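Local coordinates for protein putative polyphosphate kinase 2 (Pseudomonas aeruginosa PAO1, PDB 3CZP) that transfers a phosphate from inorganic polyphosphate to AMP, making ADP, and uses GMP less efficiently, with magnesium as cofactor, at residues A[335-340]-A[347-352]; A[143-148]-A[368-373]; A[117-122]-A[189-194]. One frame throughout, in Å; residues are numbered along the deposited sequence. Where two conformers were deposited one is given.

Contact 3 comes first along the chain: within the N-terminal PPK2 domain the end of helix 110-119 meets helix 186-203, closing a loop of 66 residues. Before that loop is complete, contact 2 opens at the end of helix 125-144, and it closes only at 368-373 in the C-terminal PPK2 domain, so contacts 2 and 3 cross. Contact 1 then lies wholly within the span of contact 2, a short local closure joining helices 339-342 and 348-351 of the C-terminal domain. Contacts 1 and 2 are neighbours, centres 11 Å apart, where the two fused domains face each other; contact 3 sits about 35 Å from contact 2 between centres.

Contact 1: A[335-340]-A[347-352]; sequences AAPTEE and LWRFWR
Pro337 lays its ring over one face of the Arg349 guanidinium, in one of the two conformers of Arg349, within the segment that follows strand 330-333 of the parallel five-stranded sheet (order 2-3-1-4-5, P-loop NTPase type) of the C-terminal PPK2 domain, where the short helices 339-342 and 348-351 follow one another. CB of the proline stands 3.5 Å above the guanidinium plane, over its centre, and CG comes 3.5 Å from NH1; the second conformer makes this stack less sure. A rigid apolar ring suits this place, since it covers a flat cation without competing for its N-H groups. Arg349 reaches it by a bend at chi3 (88°). Thr338 is the N-cap of helix 339-342; its N is hydrogen-bonded to the Glu341 carboxylate, the backbone half of a capping box, and its OG1, bonded to Glu340 of the second subunit, lies 4.4 Å from Arg352 NH1. Arg352 has two carboxylate partners, NH1 with Glu341 and NH2 with Glu340 of the second subunit, so this segment belongs to the dimer interface. Trp348 adds broad apolar surface: CZ3 sits 3.7 Å above the Arg352 guanidinium plane. The same CZ3 approaches the backbone O of Glu340 to 3.5 Å, obliquely.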
ATOM      1  N   ALA A 335      -5.903  12.324   9.802  1.00 27.86           N
ATOM      2  CA  ALA A 335      -6.212  12.099  11.205  1.00 27.48           C
ATOM      3  C   ALA A 335      -5.012  11.423  11.926  1.00 27.85           C
ATOM      4  O   ALA A 335      -3.905  11.356  11.394  1.00 28.42           O
ATOM      5  CB  ALA A 335      -7.464  11.170  11.332  1.00 27.72           C
ATOM      6  N   ALA A 336      -5.297  10.870  13.106  1.00 26.48           N
ATOM      7  CA  ALA A 336      -4.360  10.106  13.933  1.00 26.63           C
ATOM      8  C   ALA A 336      -3.777   9.001  13.042  1.00 26.02           C
ATOM      9  O   ALA A 336      -4.503   8.417  12.222  1.00 24.41           O
ATOM     10  CB  ALA A 336      -5.130   9.530  15.189  1.00 25.75           C
ATOM     11  N   PRO A 337      -2.453   8.747  13.126  1.00 25.84           N
ATOM     12  CA  PRO A 337      -1.971   7.663  12.294  1.00 24.40           C
ATOM     13  C   PRO A 337      -2.531   6.250  12.594  1.00 24.09           C
ATOM     14  O   PRO A 337      -2.783   5.903  13.737  1.00 24.27           O
ATOM     15  CB  PRO A 337      -0.473   7.691  12.531  1.00 25.36           C
ATOM     16  CG  PRO A 337      -0.353   8.326  13.897  1.00 25.69           C
ATOM     17  CD  PRO A 337      -1.364   9.383  13.866  1.00 25.77           C
ATOM     18  N   THR A 338      -2.744   5.465  11.536  1.00 22.94           N
ATOM     19  CA  THR A 338      -3.162   4.075  11.669  1.00 23.81           C
ATOM     20  C   THR A 338      -1.948   3.224  12.112  1.00 22.73           C
ATOM     21  O   THR A 338      -0.818   3.727  12.197  1.00 22.12           O
ATOM     22  CB  THR A 338      -3.735   3.552  10.326  1.00 23.71           C
ATOM     23  OG1 THR A 338      -2.691   3.593   9.345  1.00 28.77           O
ATOM     24  CG2 THR A 338      -4.828   4.403   9.830  1.00 26.84           C
ATOM     25  N   GLU A 339      -2.191   1.970  12.419  1.00 21.41           N
ATOM     26  CA  GLU A 339      -1.154   1.023  12.882  1.00 23.23           C
ATOM     27  C   GLU A 339       0.046   0.885  11.915  1.00 22.43           C
ATOM     28  O   GLU A 339       1.228   0.903  12.323  1.00 22.72           O
ATOM     29  CB  GLU A 339      -1.852  -0.332  13.134  1.00 23.18           C
ATOM     30  CG  GLU A 339      -0.997  -1.560  13.134  1.00 26.89           C
ATOM     31  CD  GLU A 339      -1.633  -2.713  13.915  1.00 26.15           C
ATOM     32  OE1 GLU A 339      -2.889  -2.775  13.976  1.00 23.62           O
ATOM     33  OE2 GLU A 339      -0.843  -3.501  14.482  1.00 32.71           O
ATOM     34  N   GLU A 340      -0.278   0.754  10.628  0.50 21.64           N
ATOM     35  CA  GLU A 340       0.720   0.630   9.571  0.50 21.48           C
ATOM     36  C   GLU A 340       1.492   1.922   9.329  0.50 21.07           C
ATOM     37  O   GLU A 340       2.620   1.855   8.827  0.50 21.20           O
ATOM     38  CB  GLU A 340       0.083   0.102   8.266  0.50 21.29           C
ATOM     39  CG  GLU A 340      -0.037  -1.425   8.246  0.50 22.44           C
ATOM     40  CD  GLU A 340      -0.832  -2.016   7.072  0.50 21.69           C
ATOM     41  OE1 GLU A 340      -1.292  -3.148   7.256  0.50 19.28           O
ATOM     42  OE2 GLU A 340      -0.981  -1.390   5.985  0.50 24.08           O
ATOM     43  N   LEU A 347       7.021  10.863   7.844  1.00 21.04           N
ATOM     44  CA  LEU A 347       6.567  11.325   6.486  1.00 21.23           C
ATOM     45  C   LEU A 347       6.056  10.228   5.601  1.00 21.06           C
ATOM     46  O   LEU A 347       5.487  10.506   4.561  1.00 21.96           O
ATOM     47  CB  LEU A 347       7.680  12.085   5.757  1.00 20.79           C
ATOM     48  CG  LEU A 347       7.979  13.445   6.424  1.00 21.23           C
ATOM     49  CD1 LEU A 347       9.235  14.095   5.885  1.00 17.87           C
ATOM     50  CD2 LEU A 347       6.660  14.389   6.404  1.00 20.47           C
ATOM     51  N   TRP A 348       6.330   8.969   5.942  1.00 20.37           N
ATOM     52  CA  TRP A 348       5.820   7.824   5.185  1.00 21.14           C
ATOM     53  C   TRP A 348       4.319   7.907   4.885  1.00 21.22           C
ATOM     54  O   TRP A 348       3.875   7.621   3.754  1.00 19.83           O
ATOM     55  CB  TRP A 348       6.182   6.525   5.948  1.00 20.87           C
ATOM     56  CG  TRP A 348       5.862   5.251   5.237  1.00 18.78           C
ATOM     57  CD1 TRP A 348       6.686   4.489   4.450  1.00 19.95           C
ATOM     58  CD2 TRP A 348       4.639   4.524   5.343  1.00 17.64           C
ATOM     59  NE1 TRP A 348       6.035   3.376   3.995  1.00 16.24           N
ATOM     60  CE2 TRP A 348       4.778   3.355   4.551  1.00 19.85           C
ATOM     61  CE3 TRP A 348       3.439   4.740   6.028  1.00 18.32           C
ATOM     62  CZ2 TRP A 348       3.750   2.414   4.423  1.00 18.64           C
ATOM     63  CZ3 TRP A 348       2.430   3.771   5.929  1.00 19.06           C
ATOM     64  CH2 TRP A 348       2.594   2.638   5.120  1.00 22.09           C
ATOM     65  N   ARG A 349       3.551   8.294   5.898  1.00 20.84           N
ATOM     66  CA  ARG A 349       2.107   8.415   5.772  0.50 21.63           C
ATOM     67  C   ARG A 349       1.721   9.458   4.731  1.00 21.96           C
ATOM     68  O   ARG A 349       0.674   9.331   4.096  1.00 24.04           O
ATOM     69  CB  ARG A 349       1.479   8.767   7.123  0.50 21.50           C
ATOM     70  CG  ARG A 349       2.083   9.994   7.787  0.50 20.80           C
ATOM     71  CD  ARG A 349       1.548  10.179   9.197  0.50 22.61           C
ATOM     72  NE  ARG A 349       2.345   9.455  10.184  0.50 22.98           N
ATOM     73  CZ  ARG A 349       2.301   9.683  11.493  0.50 23.97           C
ATOM     74  NH1 ARG A 349       1.496  10.618  11.978  0.50 23.42           N
ATOM     75  NH2 ARG A 349       3.062   8.976  12.317  0.50 24.99           N
ATOM     76  N   PHE A 350       2.555  10.479   4.557  1.00 21.60           N
ATOM     77  CA  PHE A 350       2.251  11.520   3.576  1.00 21.29           C
ATOM     78  C   PHE A 350       2.736  11.180   2.200  1.00 22.20           C
ATOM     79  O   PHE A 350       2.022  11.410   1.244  1.00 23.82           O
ATOM     80  CB  PHE A 350       2.799  12.862   4.063  1.00 21.43           C
ATOM     81  CG  PHE A 350       2.250  13.187   5.395  1.00 18.53           C
ATOM     82  CD1 PHE A 350       0.935  13.538   5.496  1.00 16.42           C
ATOM     83  CD2 PHE A 350       3.018  13.037   6.549  1.00 19.32           C
ATOM     84  CE1 PHE A 350       0.360  13.801   6.748  1.00 19.03           C
ATOM     85  CE2 PHE A 350       2.444  13.303   7.818  1.00 17.24           C
ATOM     86  CZ  PHE A 350       1.131  13.618   7.898  1.00 18.70           C
ATOM     87  N   TRP A 351       3.946  10.642   2.100  1.00 20.50           N
ATOM     88  CA  TRP A 351       4.488  10.206   0.810  1.00 21.38           C
ATOM     89  C   TRP A 351       3.544   9.248   0.054  1.00 21.95           C
ATOM     90  O   TRP A 351       3.552   9.185  -1.201  1.00 23.90           O
ATOM     91  CB  TRP A 351       5.888   9.569   1.014  1.00 20.65           C
ATOM     92  CG  TRP A 351       7.030  10.527   0.903  1.00 20.04           C
ATOM     93  CD1 TRP A 351       7.751  11.054   1.942  1.00 20.12           C
ATOM     94  CD2 TRP A 351       7.540  11.134  -0.287  1.00 18.19           C
ATOM     95  NE1 TRP A 351       8.702  11.921   1.462  1.00 21.62           N
ATOM     96  CE2 TRP A 351       8.616  11.959   0.093  1.00 20.33           C
ATOM     97  CE3 TRP A 351       7.201  11.051  -1.650  1.00 17.65           C
ATOM     98  CZ2 TRP A 351       9.352  12.713  -0.838  1.00 21.71           C
ATOM     99  CZ3 TRP A 351       7.932  11.794  -2.556  1.00 20.16           C
ATOM    100  CH2 TRP A 351       9.000  12.598  -2.152  1.00 19.04           C
ATOM    101  N   ARG A 352       2.855   8.410   0.806  1.00 22.62           N
ATOM    102  CA  ARG A 352       2.002   7.358   0.272  1.00 24.80           C
ATOM    103  C   ARG A 352       0.830   7.979  -0.441  1.00 24.90           C
ATOM    104  O   ARG A 352       0.211   7.350  -1.260  1.00 26.42           O
ATOM    105  CB  ARG A 352       1.529   6.379   1.381  1.00 24.35           C
ATOM    106  CG  ARG A 352       0.417   6.941   2.203  1.00 27.90           C
ATOM    107  CD  ARG A 352       0.021   6.132   3.429  1.00 28.97           C
ATOM    108  NE  ARG A 352      -0.531   4.800   3.139  1.00 34.13           N
ATOM    109  CZ  ARG A 352      -1.122   4.037   4.068  1.00 36.03           C
ATOM    110  NH1 ARG A 352      -1.254   4.468   5.319  1.00 38.23           N
ATOM    111  NH2 ARG A 352      -1.558   2.821   3.778  1.00 37.45           N
TER

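Contact 2: A[143-148]-A[368-373]; sequences CDEGAL and YGRVLV. With EDO (1,2-ethanediol), chain G.
Glu145 reaches across to Arg370 from the end of helix 125-144, joining the two fused PPK2 domains by a salt bridge. From CB the chain runs to CG, which stands anti to the carbonyl carbon, then bends at chi2 (-76°), and this fold carries CD toward the arginine although CB itself does not point there. CD divides the work between its oxygens. OE2 accepts from Arg370 NH1 at 2.9 Å through its syn lone pair, the hydrogen bond somewhat bent (145° at the hydrogen). OE1 accepts a hydrogen bond from a water 2.6 Å away, which in turn accepts from Arg370 NH2 at 2.8 Å. The guanidinium therefore meets direct and water-mediated partners at its edge, the carboxylate plane tilted only 25° from its own. A long, flat cation suits the task, because its two terminal nitrogens can serve oxygen and water together. OE2 is shared with Arg387 and OE1 also accepts from Tyr346 N, while Arg370 NE is bridged to Glu374 and the guanidinium makes a cation-pi contact with Tyr346. Just beyond Glu145, Gly146 completes a Schellman motif before strand 148-155. The bridge thus joins the end of helix 125-144 to the N-terminal part of helix 370-377, beside helix 382-402.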
ATOM      1  N   CYS A 143      17.213   7.769  10.695  1.00 20.30           N
ATOM      2  CA  CYS A 143      17.911   7.434  11.945  1.00 21.05           C
ATOM      3  C   CYS A 143      17.409   8.243  13.110  1.00 21.07           C
ATOM      4  O   CYS A 143      17.293   7.715  14.214  1.00 21.49           O
ATOM      5  CB  CYS A 143      19.431   7.596  11.810  1.00 22.25           C
ATOM      6  SG  CYS A 143      20.137   6.440  10.648  1.00 23.67           S
ATOM      7  N   ASP A 144      17.098   9.515  12.880  1.00 21.07           N
ATOM      8  CA  ASP A 144      16.414  10.356  13.921  1.00 19.92           C
ATOM      9  C   ASP A 144      15.056   9.769  14.335  1.00 20.18           C
ATOM     10  O   ASP A 144      14.664   9.844  15.472  1.00 19.82           O
ATOM     11  CB  ASP A 144      16.181  11.772  13.393  1.00 19.53           C
ATOM     12  CG  ASP A 144      17.405  12.668  13.475  1.00 19.58           C
ATOM     13  OD1 ASP A 144      18.347  12.371  14.249  1.00 19.83           O
ATOM     14  OD2 ASP A 144      17.445  13.698  12.751  1.00 18.97           O
ATOM     15  N   GLU A 145      14.332   9.201  13.383  1.00 19.44           N
ATOM     16  CA  GLU A 145      13.076   8.476  13.630  1.00 20.17           C
ATOM     17  C   GLU A 145      13.213   7.083  14.294  1.00 20.19           C
ATOM     18  O   GLU A 145      12.244   6.523  14.789  1.00 21.24           O
ATOM     19  CB  GLU A 145      12.331   8.344  12.275  1.00 18.71           C
ATOM     20  CG  GLU A 145      11.764   9.668  11.745  1.00 21.50           C
ATOM     21  CD  GLU A 145      10.491  10.128  12.456  1.00 22.05           C
ATOM     22  OE1 GLU A 145       9.536   9.310  12.614  1.00 24.16           O
ATOM     23  OE2 GLU A 145      10.414  11.309  12.865  1.00 23.37           O
ATOM     24  N   GLY A 146      14.415   6.507  14.270  1.00 20.79           N
ATOM     25  CA  GLY A 146      14.750   5.333  15.034  1.00 19.75           C
ATOM     26  C   GLY A 146      15.402   4.238  14.241  1.00 20.06           C
ATOM     27  O   GLY A 146      15.782   3.213  14.822  1.00 19.33           O
ATOM     28  N   ALA A 147      15.529   4.412  12.924  1.00 19.63           N
ATOM     29  CA  ALA A 147      16.099   3.347  12.115  1.00 20.08           C
ATOM     30  C   ALA A 147      17.520   3.020  12.527  1.00 20.86           C
ATOM     31  O   ALA A 147      18.330   3.921  12.825  1.00 21.53           O
ATOM     32  CB  ALA A 147      16.087   3.707  10.557  1.00 19.73           C
ATOM     33  N   LEU A 148      17.824   1.716  12.438  1.00 22.02           N
ATOM     34  CA  LEU A 148      19.171   1.197  12.437  1.00 21.06           C
ATOM     35  C   LEU A 148      19.625   0.915  11.005  1.00 21.16           C
ATOM     36  O   LEU A 148      19.161  -0.007  10.355  1.00 20.30           O
ATOM     37  CB  LEU A 148      19.253  -0.070  13.303  1.00 20.26           C
ATOM     38  CG  LEU A 148      20.621  -0.739  13.447  1.00 21.21           C
ATOM     39  CD1 LEU A 148      21.615   0.150  14.207  1.00 19.94           C
ATOM     40  CD2 LEU A 148      20.467  -2.157  14.089  1.00 17.86           C
ATOM     41  N   TYR A 368       2.173  19.165   8.539  1.00 24.96           N
ATOM     42  CA  TYR A 368       2.310  20.267   9.496  1.00 25.56           C
ATOM     43  C   TYR A 368       1.758  19.995  10.891  1.00 25.76           C
ATOM     44  O   TYR A 368       2.111  20.712  11.858  1.00 26.09           O
ATOM     45  CB  TYR A 368       1.787  21.574   8.890  1.00 25.60           C
ATOM     46  CG  TYR A 368       2.710  22.065   7.804  1.00 25.83           C
ATOM     47  CD1 TYR A 368       3.886  22.707   8.125  1.00 26.92           C
ATOM     48  CD2 TYR A 368       2.450  21.809   6.451  1.00 24.69           C
ATOM     49  CE1 TYR A 368       4.777  23.144   7.141  1.00 25.90           C
ATOM     50  CE2 TYR A 368       3.349  22.252   5.453  1.00 27.72           C
ATOM     51  CZ  TYR A 368       4.509  22.930   5.817  1.00 24.50           C
ATOM     52  OH  TYR A 368       5.428  23.371   4.884  1.00 26.44           O
ATOM     53  N   GLY A 369       0.951  18.946  11.014  1.00 27.20           N
ATOM     54  CA  GLY A 369       0.447  18.507  12.317  1.00 28.09           C
ATOM     55  C   GLY A 369       1.543  18.350  13.362  1.00 28.21           C
ATOM     56  O   GLY A 369       1.351  18.701  14.509  1.00 29.13           O
ATOM     57  N   ARG A 370       2.697  17.828  12.945  1.00 29.67           N
ATOM     58  CA  ARG A 370       3.845  17.651  13.824  1.00 29.60           C
ATOM     59  C   ARG A 370       4.268  18.942  14.537  1.00 30.17           C
ATOM     60  O   ARG A 370       4.577  18.919  15.759  1.00 31.05           O
ATOM     61  CB  ARG A 370       5.057  17.034  13.097  1.00 29.15           C
ATOM     62  CG  ARG A 370       6.252  16.940  14.035  1.00 30.19           C
ATOM     63  CD  ARG A 370       7.143  15.765  13.795  1.00 29.47           C
ATOM     64  NE  ARG A 370       6.535  14.528  14.300  1.00 28.20           N
ATOM     65  CZ  ARG A 370       7.150  13.357  14.244  1.00 28.59           C
ATOM     66  NH1 ARG A 370       8.369  13.256  13.703  1.00 29.37           N
ATOM     67  NH2 ARG A 370       6.531  12.283  14.686  1.00 28.84           N
ATOM     68  N   VAL A 371       4.267  20.063  13.795  1.00 30.02           N
ATOM     69  CA  VAL A 371       4.680  21.368  14.349  1.00 29.67           C
ATOM     70  C   VAL A 371       3.496  22.237  14.795  1.00 30.08           C
ATOM     71  O   VAL A 371       3.671  23.376  15.207  1.00 30.57           O
ATOM     72  CB  VAL A 371       5.543  22.157  13.358  1.00 29.31           C
ATOM     73  CG1 VAL A 371       6.765  21.307  12.978  1.00 26.78           C
ATOM     74  CG2 VAL A 371       4.690  22.606  12.151  1.00 26.30           C
ATOM     75  N   LEU A 372       2.296  21.659  14.741  1.00 30.56           N
ATOM     76  CA  LEU A 372       1.097  22.301  15.261  1.00 29.70           C
ATOM     77  C   LEU A 372       0.563  21.451  16.396  1.00 30.01           C
ATOM     78  O   LEU A 372       1.107  21.499  17.491  1.00 30.92           O
ATOM     79  CB  LEU A 372       0.089  22.531  14.132  1.00 29.39           C
ATOM     80  CG  LEU A 372       0.491  23.534  13.024  1.00 28.97           C
ATOM     81  CD1 LEU A 372      -0.578  23.436  11.912  1.00 27.45           C
ATOM     82  CD2 LEU A 372       0.693  25.015  13.521  1.00 30.01           C
ATOM     83  N   VAL A 373      -0.469  20.643  16.173  1.00 29.91           N
ATOM     84  CA  VAL A 373      -1.047  19.837  17.282  1.00 29.46           C
ATOM     85  C   VAL A 373      -0.096  18.916  18.089  1.00 29.18           C
ATOM     86  O   VAL A 373      -0.259  18.781  19.290  1.00 28.05           O
ATOM     87  CB  VAL A 373      -2.296  19.024  16.804  1.00 29.97           C
ATOM     88  CG1 VAL A 373      -1.945  18.037  15.655  1.00 28.43           C
ATOM     89  CG2 VAL A 373      -2.976  18.332  17.989  1.00 29.28           C
TER
HETATM   90  C1  EDO G 604      20.798  10.916  13.918  1.00 59.67           C
HETATM   91  O1  EDO G 604      20.458  10.132  15.082  1.00 60.83           O
HETATM   92  C2  EDO G 604      21.526  12.215  14.322  1.00 59.86           C
HETATM   93  O2  EDO G 604      20.844  13.420  13.910  1.00 57.48           O
HETATM   94  O   HOH W   1       7.937   9.908  14.598  1.00 40.00           O

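Contact 3: A[117-122]-A[189-194]; sequences ARVEGH and YDRFVH
Val119 presses its CG2 methyl against the backbone of helix 186-203, and this is the tightly packed part of the contact. CG2 lies 3.7 Å from CA of Phe192 and 4.0 Å from CD1 of its ring, which it meets obliquely. The branched, compact valine suits a place where the two backbones approach to 6.1 Å between the CA atoms of Val119 and Arg191. Its CG1 stands anti to the backbone N (chi1 168°), which leaves CG2 as the branch that does the touching. Phe192 is buried, and its ring also meets Trp183 edge-to-face, so the apolar side continues inward beyond the two segments.

The other side is polar, without a clear hydrogen bond and nearer the solvent: Arg191 lies at the rim. It bends at chi3 (62°) and carries its guanidinium over the end of helix 110-119, where carbonyl groups are gathered: one of its faces lies over CA of Val119, and NH1 comes 3.2 Å from the O of Arg118. A long cation fits a helix C-terminus, whose dipole would be expected to attract positive charge. Arg118 and Arg191 nevertheless bring like charges together, NH1 to NH1 4.3 Å apart. Past this point Gly121 takes a positive phi and closes a Schellman motif, and Glu120, Gly121 and His122 are exposed.

In the fold, the contact joins the end of helix 110-119, just before helix 125-144 begins, to helix 186-203, whose Tyr189 and Val193 pack against His155 of strand 148-155.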
ATOM      1  N   ALA A 117      24.707   7.181 -12.548  1.00 21.21           N
ATOM      2  CA  ALA A 117      24.333   8.365 -13.306  1.00 22.55           C
ATOM      3  C   ALA A 117      25.570   9.249 -13.646  1.00 21.83           C
ATOM      4  O   ALA A 117      25.793   9.681 -14.822  1.00 21.76           O
ATOM      5  CB  ALA A 117      23.212   9.176 -12.530  1.00 20.55           C
ATOM      6  N   ARG A 118      26.454   9.375 -12.667  1.00 23.54           N
ATOM      7  CA  ARG A 118      27.672  10.202 -12.802  1.00 23.55           C
ATOM      8  C   ARG A 118      28.714   9.504 -13.648  1.00 24.31           C
ATOM      9  O   ARG A 118      29.228  10.092 -14.598  1.00 25.53           O
ATOM     10  CB  ARG A 118      28.184  10.567 -11.425  1.00 23.26           C
ATOM     11  CG  ARG A 118      29.245  11.605 -11.350  1.00 25.99           C
ATOM     12  CD  ARG A 118      28.735  12.879 -11.866  1.00 30.93           C
ATOM     13  NE  ARG A 118      29.742  13.870 -11.998  1.00 34.89           N
ATOM     14  CZ  ARG A 118      30.305  14.233 -13.149  1.00 40.27           C
ATOM     15  NH1 ARG A 118      29.996  13.616 -14.300  1.00 41.74           N
ATOM     16  NH2 ARG A 118      31.209  15.217 -13.125  1.00 42.00           N
ATOM     17  N   VAL A 119      28.971   8.225 -13.366  1.00 25.38           N
ATOM     18  CA  VAL A 119      29.971   7.470 -14.094  1.00 27.13           C
ATOM     19  C   VAL A 119      29.613   7.412 -15.582  1.00 27.72           C
ATOM     20  O   VAL A 119      30.477   7.512 -16.426  1.00 26.43           O
ATOM     21  CB  VAL A 119      30.168   6.039 -13.529  1.00 27.93           C
ATOM     22  CG1 VAL A 119      31.002   5.170 -14.509  1.00 28.09           C
ATOM     23  CG2 VAL A 119      30.822   6.099 -12.091  1.00 28.49           C
ATOM     24  N   GLU A 120      28.320   7.344 -15.886  1.00 28.26           N
ATOM     25  CA  GLU A 120      27.825   7.305 -17.260  1.00 28.90           C
ATOM     26  C   GLU A 120      27.654   8.669 -17.923  1.00 29.42           C
ATOM     27  O   GLU A 120      27.362   8.756 -19.118  1.00 29.02           O
ATOM     28  CB  GLU A 120      26.502   6.569 -17.277  1.00 28.97           C
ATOM     29  CG  GLU A 120      26.655   5.082 -17.031  1.00 32.04           C
ATOM     30  CD  GLU A 120      27.258   4.390 -18.244  1.00 37.85           C
ATOM     31  OE1 GLU A 120      26.539   4.142 -19.231  1.00 42.35           O
ATOM     32  OE2 GLU A 120      28.468   4.118 -18.235  1.00 44.72           O
ATOM     33  N   GLY A 121      27.840   9.729 -17.154  1.00 29.59           N
ATOM     34  CA  GLY A 121      27.688  11.076 -17.676  1.00 30.06           C
ATOM     35  C   GLY A 121      26.262  11.557 -17.836  1.00 30.08           C
ATOM     36  O   GLY A 121      26.027  12.554 -18.516  1.00 30.69           O
ATOM     37  N   HIS A 122      25.310  10.899 -17.181  1.00 29.68           N
ATOM     38  CA  HIS A 122      23.930  11.354 -17.224  1.00 29.33           C
ATOM     39  C   HIS A 122      23.696  12.616 -16.398  1.00 29.61           C
ATOM     40  O   HIS A 122      22.867  13.408 -16.763  1.00 30.05           O
ATOM     41  CB  HIS A 122      22.980  10.267 -16.801  1.00 28.25           C
ATOM     42  CG  HIS A 122      23.108   9.039 -17.638  1.00 28.74           C
ATOM     43  ND1 HIS A 122      22.668   7.803 -17.226  1.00 28.61           N
ATOM     44  CD2 HIS A 122      23.665   8.856 -18.862  1.00 29.20           C
ATOM     45  CE1 HIS A 122      22.956   6.910 -18.161  1.00 30.53           C
ATOM     46  NE2 HIS A 122      23.564   7.522 -19.159  1.00 27.71           N
ATOM     47  N   TYR A 189      35.932   1.264 -13.602  1.00 31.37           N
ATOM     48  CA  TYR A 189      36.437   1.111 -12.200  1.00 30.20           C
ATOM     49  C   TYR A 189      37.041   2.430 -11.617  1.00 28.95           C
ATOM     50  O   TYR A 189      36.691   2.909 -10.530  1.00 27.37           O
ATOM     51  CB  TYR A 189      37.484  -0.037 -12.138  1.00 28.22           C
ATOM     52  CG  TYR A 189      38.016  -0.267 -10.738  1.00 28.62           C
ATOM     53  CD1 TYR A 189      37.401  -1.162  -9.882  1.00 28.06           C
ATOM     54  CD2 TYR A 189      39.088   0.459 -10.245  1.00 24.87           C
ATOM     55  CE1 TYR A 189      37.859  -1.341  -8.551  1.00 26.59           C
ATOM     56  CE2 TYR A 189      39.548   0.277  -8.947  1.00 27.00           C
ATOM     57  CZ  TYR A 189      38.926  -0.628  -8.111  1.00 26.19           C
ATOM     58  OH  TYR A 189      39.370  -0.787  -6.827  1.00 27.79           O
ATOM     59  N   ASP A 190      37.961   3.023 -12.371  1.00 29.53           N
ATOM     60  CA  ASP A 190      38.644   4.218 -11.902  1.00 29.60           C
ATOM     61  C   ASP A 190      37.648   5.321 -11.546  1.00 28.61           C
ATOM     62  O   ASP A 190      37.812   5.992 -10.532  1.00 28.81           O
ATOM     63  CB  ASP A 190      39.646   4.714 -12.952  1.00 30.18           C
ATOM     64  CG  ASP A 190      40.828   3.760 -13.131  1.00 32.23           C
ATOM     65  OD1 ASP A 190      40.904   2.713 -12.442  1.00 33.01           O
ATOM     66  OD2 ASP A 190      41.667   4.040 -14.003  1.00 38.72           O
ATOM     67  N   ARG A 191      36.623   5.506 -12.352  1.00 27.92           N
ATOM     68  CA  ARG A 191      35.678   6.586 -12.082  1.00 30.08           C
ATOM     69  C   ARG A 191      34.721   6.242 -10.996  1.00 28.03           C
ATOM     70  O   ARG A 191      34.395   7.089 -10.177  1.00 27.98           O
ATOM     71  CB  ARG A 191      34.920   7.021 -13.347  1.00 30.13           C
ATOM     72  CG  ARG A 191      35.865   7.526 -14.405  1.00 33.50           C
ATOM     73  CD  ARG A 191      35.127   7.918 -15.667  1.00 36.16           C
ATOM     74  NE  ARG A 191      34.201   9.003 -15.360  1.00 41.43           N
ATOM     75  CZ  ARG A 191      33.067   9.254 -16.003  1.00 41.70           C
ATOM     76  NH1 ARG A 191      32.295  10.291 -15.630  1.00 38.82           N
ATOM     77  NH2 ARG A 191      32.708   8.454 -17.009  1.00 45.21           N
ATOM     78  N   PHE A 192      34.278   4.985 -10.972  1.00 27.35           N
ATOM     79  CA  PHE A 192      33.409   4.505  -9.938  1.00 27.44           C
ATOM     80  C   PHE A 192      34.005   4.704  -8.530  1.00 26.49           C
ATOM     81  O   PHE A 192      33.290   5.126  -7.577  1.00 25.25           O
ATOM     82  CB  PHE A 192      33.150   3.031 -10.142  1.00 28.73           C
ATOM     83  CG  PHE A 192      31.949   2.540  -9.419  1.00 29.53           C
ATOM     84  CD1 PHE A 192      30.689   2.755  -9.950  1.00 27.97           C
ATOM     85  CD2 PHE A 192      32.079   1.886  -8.178  1.00 29.17           C
ATOM     86  CE1 PHE A 192      29.578   2.299  -9.287  1.00 31.32           C
ATOM     87  CE2 PHE A 192      30.987   1.425  -7.514  1.00 32.31           C
ATOM     88  CZ  PHE A 192      29.717   1.618  -8.064  1.00 32.43           C
ATOM     89  N   VAL A 193      35.284   4.377  -8.403  1.00 24.41           N
ATOM     90  CA  VAL A 193      35.936   4.457  -7.110  1.00 24.09           C
ATOM     91  C   VAL A 193      36.267   5.906  -6.774  1.00 23.32           C
ATOM     92  O   VAL A 193      36.274   6.263  -5.610  1.00 23.42           O
ATOM     93  CB  VAL A 193      37.176   3.541  -6.952  1.00 24.58           C
ATOM     94  CG1 VAL A 193      36.749   2.019  -6.846  1.00 22.04           C
ATOM     95  CG2 VAL A 193      38.219   3.807  -8.024  1.00 25.72           C
ATOM     96  N   HIS A 194      36.546   6.736  -7.775  1.00 23.62           N
ATOM     97  CA  HIS A 194      36.744   8.197  -7.581  1.00 23.65           C
ATOM     98  C   HIS A 194      35.507   8.860  -7.001  1.00 23.65           C
ATOM     99  O   HIS A 194      35.535   9.542  -5.961  1.00 22.71           O
ATOM    100  CB  HIS A 194      37.171   8.848  -8.913  1.00 23.63           C
ATOM    101  CG  HIS A 194      37.111  10.339  -8.923  1.00 23.59           C
ATOM    102  ND1 HIS A 194      38.097  11.131  -8.381  1.00 24.76           N
ATOM    103  CD2 HIS A 194      36.185  11.184  -9.441  1.00 24.89           C
ATOM    104  CE1 HIS A 194      37.778  12.405  -8.561  1.00 26.03           C
ATOM    105  NE2 HIS A 194      36.632  12.462  -9.225  1.00 25.05           N
TER